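PDB 3HMZ: flavin reductase domain protein, FMN-binding from Shewanella baltica, which binds the cofactor FMN and probably acts as an NAD(P)H-dependent oxidoreductase. Local coordinates for residues F125-I138 / F150-V163. Residues are numbered along the deposited sequence; the frame is centred on the assembly and turned at random.
Sequences FVAGCSAWLACKLI and FIAEVIGAWADTQV. With EDO (1,2-ethanediol), chain E.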
ATOM      1  N   PHE A 125      -2.064  16.102  14.735  1.00 16.70           N
ATOM      2  CA  PHE A 125      -2.308  15.990  13.305  1.00 15.90           C
ATOM      3  C   PHE A 125      -1.270  16.886  12.587  1.00 15.47           C
ATOM      4  O   PHE A 125      -0.970  18.001  13.069  1.00 16.83           O
ATOM      5  CB  PHE A 125      -3.704  16.475  12.959  1.00 16.88           C
ATOM      6  CG  PHE A 125      -4.808  15.594  13.481  1.00 16.53           C
ATOM      7  CD1 PHE A 125      -5.181  15.620  14.810  1.00 19.66           C
ATOM      8  CD2 PHE A 125      -5.476  14.744  12.629  1.00 16.51           C
ATOM      9  CE1 PHE A 125      -6.215  14.800  15.266  1.00 20.52           C
ATOM     10  CE2 PHE A 125      -6.519  13.965  13.064  1.00 16.98           C
ATOM     11  CZ  PHE A 125      -6.889  13.987  14.418  1.00 19.25           C
ATOM     12  N   VAL A 126      -0.766  16.442  11.440  1.00 14.84           N
ATOM     13  CA  VAL A 126       0.252  17.187  10.705  1.00 15.64           C
ATOM     14  C   VAL A 126      -0.390  18.167   9.728  1.00 15.33           C
ATOM     15  O   VAL A 126      -1.123  17.776   8.828  1.00 15.18           O
ATOM     16  CB  VAL A 126       1.264  16.256  10.017  1.00 14.31           C
ATOM     17  CG1 VAL A 126       2.299  17.061   9.231  1.00 16.42           C
ATOM     18  CG2 VAL A 126       1.924  15.268  11.045  1.00 16.57           C
ATOM     19  N   ALA A 127      -0.114  19.448   9.910  1.00 16.06           N
ATOM     20  CA  ALA A 127      -0.578  20.487   8.990  1.00 15.01           C
ATOM     21  C   ALA A 127       0.004  20.299   7.592  1.00 15.23           C
ATOM     22  O   ALA A 127       1.152  19.877   7.454  1.00 16.90           O
ATOM     23  CB  ALA A 127      -0.187  21.907   9.500  1.00 16.62           C
ATOM     24  N   GLY A 128      -0.813  20.557   6.578  1.00 15.45           N
ATOM     25  CA  GLY A 128      -0.393  20.528   5.192  1.00 16.33           C
ATOM     26  C   GLY A 128      -0.668  19.232   4.459  1.00 16.00           C
ATOM     27  O   GLY A 128      -0.523  19.167   3.235  1.00 17.54           O
ATOM     28  N   CYS A 129      -1.030  18.168   5.189  1.00 15.94           N
ATOM     29  CA  CYS A 129      -1.330  16.887   4.551  1.00 15.20           C
ATOM     30  C   CYS A 129      -2.666  17.014   3.813  1.00 14.71           C
ATOM     31  O   CYS A 129      -3.402  18.004   3.980  1.00 15.95           O
ATOM     32  CB  CYS A 129      -1.429  15.793   5.600  1.00 14.86           C
ATOM     33  SG  CYS A 129       0.157  15.514   6.441  1.00 16.88           S
ATOM     34  N   SER A 130      -2.944  16.032   2.967  1.00 14.53           N
ATOM     35  CA  SER A 130      -4.202  16.003   2.234  1.00 14.11           C
ATOM     36  C   SER A 130      -5.338  15.311   2.990  1.00 14.83           C
ATOM     37  O   SER A 130      -6.494  15.559   2.685  1.00 15.63           O
ATOM     38  CB  SER A 130      -4.022  15.377   0.863  1.00 16.14           C
ATOM     39  OG  SER A 130      -3.544  14.070   0.991  1.00 17.42           O
ATOM     40  N   ALA A 131      -4.997  14.401   3.900  1.00 14.03           N
ATOM     41  CA  ALA A 131      -6.002  13.599   4.582  1.00 14.29           C
ATOM     42  C   ALA A 131      -5.436  13.065   5.872  1.00 13.39           C
ATOM     43  O   ALA A 131      -4.210  12.884   5.988  1.00 14.21           O
ATOM     44  CB  ALA A 131      -6.428  12.413   3.657  1.00 14.98           C
ATOM     45  N   TRP A 132      -6.335  12.827   6.840  1.00 14.36           N
ATOM     46  CA  TRP A 132      -5.988  12.354   8.166  1.00 15.20           C
ATOM     47  C   TRP A 132      -7.006  11.315   8.626  1.00 15.67           C
ATOM     48  O   TRP A 132      -8.207  11.488   8.396  1.00 16.00           O
ATOM     49  CB  TRP A 132      -6.007  13.491   9.176  1.00 15.73           C
ATOM     50  CG  TRP A 132      -5.177  14.697   8.826  1.00 15.02           C
ATOM     51  CD1 TRP A 132      -3.929  14.986   9.290  1.00 15.32           C
ATOM     52  CD2 TRP A 132      -5.556  15.787   7.978  1.00 15.05           C
ATOM     53  NE1 TRP A 132      -3.482  16.170   8.751  1.00 15.23           N
ATOM     54  CE2 TRP A 132      -4.461  16.676   7.934  1.00 14.87           C
ATOM     55  CE3 TRP A 132      -6.682  16.070   7.216  1.00 15.44           C
ATOM     56  CZ2 TRP A 132      -4.497  17.836   7.200  1.00 16.49           C
ATOM     57  CZ3 TRP A 132      -6.724  17.210   6.495  1.00 16.25           C
ATOM     58  CH2 TRP A 132      -5.631  18.087   6.486  1.00 17.07           C
ATOM     59  N   LEU A 133      -6.510  10.267   9.283  1.00 15.69           N
ATOM     60  CA  LEU A 133      -7.309   9.202   9.831  1.00 16.34           C
ATOM     61  C   LEU A 133      -6.913   9.010  11.306  1.00 15.40           C
ATOM     62  O   LEU A 133      -5.751   8.676  11.596  1.00 15.47           O
ATOM     63  CB  LEU A 133      -7.093   7.909   9.048  1.00 16.24           C
ATOM     64  CG  LEU A 133      -7.401   7.923   7.533  1.00 16.11           C
ATOM     65  CD1 LEU A 133      -6.237   8.412   6.661  1.00 18.28           C
ATOM     66  CD2 LEU A 133      -7.831   6.508   7.058  1.00 18.10           C
ATOM     67  N   ALA A 134      -7.861   9.238  12.222  1.00 15.94           N
ATOM     68  CA  ALA A 134      -7.656   8.998  13.665  1.00 16.07           C
ATOM     69  C   ALA A 134      -7.859   7.495  13.917  1.00 16.51           C
ATOM     70  O   ALA A 134      -8.867   6.933  13.497  1.00 18.33           O
ATOM     71  CB  ALA A 134      -8.604   9.805  14.461  1.00 17.49           C
ATOM     72  N   CYS A 135      -6.893   6.881  14.600  1.00 16.66           N
ATOM     73  CA  CYS A 135      -6.831   5.432  14.754  1.00 17.39           C
ATOM     74  C   CYS A 135      -6.723   5.006  16.210  1.00 18.29           C
ATOM     75  O   CYS A 135      -5.997   5.596  17.000  1.00 18.97           O
ATOM     76  CB  CYS A 135      -5.616   4.884  14.019  1.00 17.76           C
ATOM     77  SG  CYS A 135      -5.615   5.187  12.241  1.00 18.49           S
ATOM     78  N   LYS A 136      -7.469   3.951  16.526  1.00 19.04           N
ATOM     79  CA  LYS A 136      -7.473   3.329  17.843  1.00 19.58           C
ATOM     80  C   LYS A 136      -6.878   1.935  17.655  1.00 19.36           C
ATOM     81  O   LYS A 136      -7.448   1.104  16.949  1.00 19.90           O
ATOM     82  CB  LYS A 136      -8.875   3.222  18.412  1.00 22.13           C
ATOM     83  CG  LYS A 136      -8.947   2.594  19.835  1.00 25.14           C
ATOM     84  CD  LYS A 136     -10.380   2.456  20.247  1.00 28.77           C
ATOM     85  CE  LYS A 136     -10.452   1.896  21.666  1.00 31.69           C
ATOM     86  NZ  LYS A 136     -11.874   1.631  22.063  1.00 34.52           N
ATOM     87  N   LEU A 137      -5.759   1.691  18.312  1.00 19.10           N
ATOM     88  CA  LEU A 137      -5.102   0.399  18.275  1.00 19.63           C
ATOM     89  C   LEU A 137      -6.006  -0.738  18.768  1.00 19.18           C
ATOM     90  O   LEU A 137      -6.701  -0.593  19.763  1.00 21.48           O
ATOM     91  CB  LEU A 137      -3.823   0.408  19.135  1.00 21.15           C
ATOM     92  CG  LEU A 137      -2.925  -0.842  19.154  1.00 21.54           C
ATOM     93  CD1 LEU A 137      -2.322  -1.119  17.755  1.00 21.60           C
ATOM     94  CD2 LEU A 137      -1.846  -0.734  20.242  1.00 23.17           C
ATOM     95  N   ILE A 138      -5.990  -1.840  18.043  1.00 19.89           N
ATOM     96  CA  ILE A 138      -6.606  -3.111  18.475  1.00 21.31           C
ATOM     97  C   ILE A 138      -5.406  -3.970  18.896  1.00 22.50           C
ATOM     98  O   ILE A 138      -4.718  -4.519  18.037  1.00 22.31           O
ATOM     99  CB  ILE A 138      -7.393  -3.793  17.369  1.00 22.76           C
ATOM    100  CG1 ILE A 138      -8.512  -2.894  16.883  1.00 23.14           C
ATOM    101  CG2 ILE A 138      -7.946  -5.188  17.913  1.00 23.22           C
ATOM    102  CD1 ILE A 138      -9.232  -3.424  15.685  1.00 23.50           C
ATOM    103  N   PHE A 150       0.796  -3.800  13.349  1.00 19.10           N
ATOM    104  CA  PHE A 150      -0.187  -3.161  14.182  1.00 19.01           C
ATOM    105  C   PHE A 150      -1.476  -2.986  13.409  1.00 18.00           C
ATOM    106  O   PHE A 150      -1.432  -2.642  12.238  1.00 19.40           O
ATOM    107  CB  PHE A 150       0.355  -1.802  14.659  1.00 19.05           C
ATOM    108  CG  PHE A 150       1.501  -1.927  15.623  1.00 19.02           C
ATOM    109  CD1 PHE A 150       2.751  -2.275  15.211  1.00 19.46           C
ATOM    110  CD2 PHE A 150       1.293  -1.675  16.979  1.00 20.49           C
ATOM    111  CE1 PHE A 150       3.794  -2.450  16.104  1.00 21.38           C
ATOM    112  CE2 PHE A 150       2.342  -1.802  17.893  1.00 19.64           C
ATOM    113  CZ  PHE A 150       3.581  -2.203  17.467  1.00 20.28           C
ATOM    114  N   ILE A 151      -2.598  -3.278  14.046  1.00 18.21           N
ATOM    115  CA  ILE A 151      -3.953  -3.158  13.507  1.00 17.62           C
ATOM    116  C   ILE A 151      -4.692  -2.099  14.278  1.00 18.96           C
ATOM    117  O   ILE A 151      -4.646  -2.085  15.522  1.00 19.92           O
ATOM    118  CB  ILE A 151      -4.704  -4.527  13.596  1.00 18.09           C
ATOM    119  CG1 ILE A 151      -4.057  -5.515  12.617  1.00 19.41           C
ATOM    120  CG2 ILE A 151      -6.200  -4.354  13.284  1.00 18.75           C
ATOM    121  CD1 ILE A 151      -4.537  -6.945  12.798  1.00 20.52           C
ATOM    122  N   ALA A 152      -5.410  -1.242  13.553  1.00 17.88           N
ATOM    123  CA  ALA A 152      -6.219  -0.230  14.210  1.00 16.49           C
ATOM    124  C   ALA A 152      -7.568  -0.017  13.574  1.00 17.76           C
ATOM    125  O   ALA A 152      -7.714  -0.202  12.369  1.00 18.54           O
ATOM    126  CB  ALA A 152      -5.471   1.145  14.251  1.00 19.03           C
ATOM    127  N   GLU A 153      -8.528   0.403  14.399  1.00 18.59           N
ATOM    128  CA  GLU A 153      -9.805   0.851  13.883  0.50 19.26           C
ATOM    129  C   GLU A 153      -9.669   2.349  13.572  1.00 18.87           C
ATOM    130  O   GLU A 153      -9.081   3.110  14.340  1.00 19.62           O
ATOM    131  CB  GLU A 153     -10.938   0.589  14.875  0.50 21.07           C
ATOM    132  CG  GLU A 153     -12.238   1.318  14.612  0.50 22.24           C
ATOM    133  CD  GLU A 153     -13.444   0.594  15.246  0.50 23.03           C
ATOM    134  OE1 GLU A 153     -13.234  -0.245  16.183  0.50 27.52           O
ATOM    135  OE2 GLU A 153     -14.566   0.815  14.752  0.50 20.10           O
ATOM    136  N   VAL A 154     -10.211   2.756  12.437  1.00 16.91           N
ATOM    137  CA  VAL A 154     -10.226   4.185  12.054  1.00 16.73           C
ATOM    138  C   VAL A 154     -11.533   4.718  12.654  1.00 18.28           C
ATOM    139  O   VAL A 154     -12.645   4.219  12.339  1.00 19.37           O
ATOM    140  CB  VAL A 154     -10.186   4.358  10.545  1.00 16.51           C
ATOM    141  CG1 VAL A 154     -10.430   5.823  10.186  1.00 17.85           C
ATOM    142  CG2 VAL A 154      -8.845   3.833   9.999  1.00 18.45           C
ATOM    143  N   ILE A 155     -11.401   5.682  13.560  1.00 18.68           N
ATOM    144  CA  ILE A 155     -12.528   6.283  14.273  1.00 19.53           C
ATOM    145  C   ILE A 155     -12.946   7.657  13.795  1.00 18.22           C
ATOM    146  O   ILE A 155     -13.946   8.201  14.264  1.00 21.16           O
ATOM    147  CB  ILE A 155     -12.267   6.283  15.828  1.00 21.74           C
ATOM    148  CG1 ILE A 155     -11.074   7.168  16.207  1.00 22.85           C
ATOM    149  CG2 ILE A 155     -12.047   4.810  16.307  1.00 22.47           C
ATOM    150  CD1 ILE A 155     -10.831   7.301  17.746  1.00 24.61           C
ATOM    151  N   GLY A 156     -12.157   8.247  12.895  1.00 17.61           N
ATOM    152  CA  GLY A 156     -12.470   9.523  12.328  1.00 17.64           C
ATOM    153  C   GLY A 156     -11.592   9.739  11.113  1.00 15.46           C
ATOM    154  O   GLY A 156     -10.468   9.208  11.075  1.00 17.70           O
ATOM    155  N   ALA A 157     -12.114  10.468  10.119  1.00 15.80           N
ATOM    156  CA  ALA A 157     -11.373  10.736   8.893  1.00 15.67           C
ATOM    157  C   ALA A 157     -11.748  12.093   8.357  1.00 14.67           C
ATOM    158  O   ALA A 157     -12.923  12.507   8.454  1.00 15.82           O
ATOM    159  CB  ALA A 157     -11.632   9.632   7.878  1.00 16.87           C
ATOM    160  N   TRP A 158     -10.756  12.804   7.800  1.00 15.03           N
ATOM    161  CA  TRP A 158     -10.936  14.160   7.274  1.00 15.20           C
ATOM    162  C   TRP A 158      -9.995  14.346   6.100  1.00 14.44           C
ATOM    163  O   TRP A 158      -8.991  13.655   5.991  1.00 16.48           O
ATOM    164  CB  TRP A 158     -10.610  15.233   8.349  1.00 15.59           C
ATOM    165  CG  TRP A 158     -11.314  15.029   9.647  1.00 16.00           C
ATOM    166  CD1 TRP A 158     -12.499  15.593  10.030  1.00 17.74           C
ATOM    167  CD2 TRP A 158     -10.935  14.148  10.709  1.00 15.79           C
ATOM    168  NE1 TRP A 158     -12.853  15.181  11.281  1.00 17.93           N
ATOM    169  CE2 TRP A 158     -11.909  14.295  11.738  1.00 17.13           C
ATOM    170  CE3 TRP A 158      -9.855  13.295  10.925  1.00 16.01           C
ATOM    171  CZ2 TRP A 158     -11.827  13.587  12.948  1.00 17.36           C
ATOM    172  CZ3 TRP A 158      -9.764  12.611  12.145  1.00 16.10           C
ATOM    173  CH2 TRP A 158     -10.760  12.758  13.137  1.00 16.48           C
ATOM    174  N   ALA A 159     -10.306  15.287   5.231  1.00 14.47           N
ATOM    175  CA  ALA A 159      -9.445  15.601   4.118  1.00 14.95           C
ATOM    176  C   ALA A 159      -9.623  17.005   3.602  1.00 15.14           C
ATOM    177  O   ALA A 159     -10.686  17.621   3.768  1.00 16.29           O
ATOM    178  CB  ALA A 159      -9.663  14.555   2.961  1.00 15.19           C
ATOM    179  N   ASP A 160      -8.576  17.473   2.933  1.00 15.63           N
ATOM    180  CA  ASP A 160      -8.574  18.755   2.217  1.00 16.32           C
ATOM    181  C   ASP A 160      -9.492  18.598   1.011  1.00 14.88           C
ATOM    182  O   ASP A 160      -9.176  17.834   0.088  1.00 15.88           O
ATOM    183  CB  ASP A 160      -7.123  19.061   1.826  1.00 17.60           C
ATOM    184  CG  ASP A 160      -6.957  20.255   0.978  1.00 19.99           C
ATOM    185  OD1 ASP A 160      -7.929  20.839   0.475  1.00 19.80           O
ATOM    186  OD2 ASP A 160      -5.760  20.594   0.808  1.00 25.47           O
ATOM    187  N   THR A 161     -10.566  19.385   0.983  1.00 16.46           N
ATOM    188  CA  THR A 161     -11.555  19.251  -0.067  1.00 17.50           C
ATOM    189  C   THR A 161     -11.071  19.627  -1.454  1.00 17.64           C
ATOM    190  O   THR A 161     -11.735  19.290  -2.420  1.00 20.23           O
ATOM    191  CB  THR A 161     -12.820  20.053   0.236  1.00 18.32           C
ATOM    192  OG1 THR A 161     -12.500  21.442   0.371  1.00 19.67           O
ATOM    193  CG2 THR A 161     -13.519  19.525   1.532  1.00 19.69           C
ATOM    194  N   GLN A 162      -9.968  20.356  -1.563  1.00 19.45           N
ATOM    195  CA  GLN A 162      -9.412  20.607  -2.906  1.00 20.79           C
ATOM    196  C   GLN A 162      -8.834  19.334  -3.551  1.00 21.13           C
ATOM    197  O   GLN A 162      -8.789  19.242  -4.797  1.00 22.97           O
ATOM    198  CB  GLN A 162      -8.317  21.642  -2.855  1.00 22.99           C
ATOM    199  CG  GLN A 162      -7.948  22.128  -4.251  1.00 26.09           C
ATOM    200  CD  GLN A 162      -7.016  23.297  -4.239  1.00 28.33           C
ATOM    201  OE1 GLN A 162      -6.122  23.396  -3.394  1.00 28.11           O
ATOM    202  NE2 GLN A 162      -7.208  24.213  -5.232  1.00 30.66           N
ATOM    203  N   VAL A 163      -8.424  18.368  -2.718  1.00 17.53           N
ATOM    204  CA  VAL A 163      -7.816  17.170  -3.308  0.50 17.22           C
ATOM    205  C   VAL A 163      -8.622  15.898  -3.078  1.00 16.64           C
ATOM    206  O   VAL A 163      -8.514  15.004  -3.870  1.00 17.01           O
ATOM    207  CB  VAL A 163      -6.351  17.064  -2.917  0.50 16.23           C
ATOM    208  CG1 VAL A 163      -6.243  16.796  -1.449  0.50 14.80           C
ATOM    209  CG2 VAL A 163      -5.630  16.023  -3.735  0.50 16.60           C
TER
HETATM  210  C1  EDO E 200      -5.108  22.658   8.499  1.00 41.42           C
HETATM  211  O1  EDO E 200      -5.514  22.553   9.876  1.00 44.76           O
HETATM  212  C2  EDO E 200      -3.988  21.668   8.259  1.00 38.99           C
HETATM  213  O2  EDO E 200      -3.426  21.705   6.955  1.00 32.96           O
HETATM  214  O   HOH W   1      -3.347  19.503   1.303  1.00 27.97           O
HETATM  215  O   HOH W   2      -2.344  -4.556  16.623  1.00 20.97           O
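Trp158, Ala134 and Trp132 lie on one face of an antiparallel strand pair, 131-138 with 150-160, in the curled sheet of this FMN-binding domain. The six-membered ring of Trp158 takes the edge of Phe125 in an offset edge-to-face stack, planes at 82° and centroids 5.5 Å apart. With CG anti to the carbonyl carbon (chi1 -51°), the indole offers this face to Phe125 and its rim to Ala134, CZ3 lying 3.8 Å from CB near the ring plane. A single methyl suits this place because the rim comes right up to it. The backbone carbon of Gly156 lies against one face of the indole, toward the rim; glycine, lacking a side chain, lets the ring lie close over the backbone. Trp132 and Trp158 form a hydrogen-bonded pair, Trp132 N to Trp158 O at 2.9 Å, and Trp132 CE3 brings its ring edge 3.6 Å from Trp158 O. Trp132 NE1 donates to Val126 O (2.9 Å), tying the turn 126-129 to the strand. Ile155 and Gly156 both face Ala134 in a classic beta bulge: Ala134 O accepts from Ile155 N (2.8 Å), while Ala134 N donates to Gly156 O. Much of the backbone polarity is thus paired between the strands, leaving aromatic surfaces to pack on Phe116 and strand 14-16.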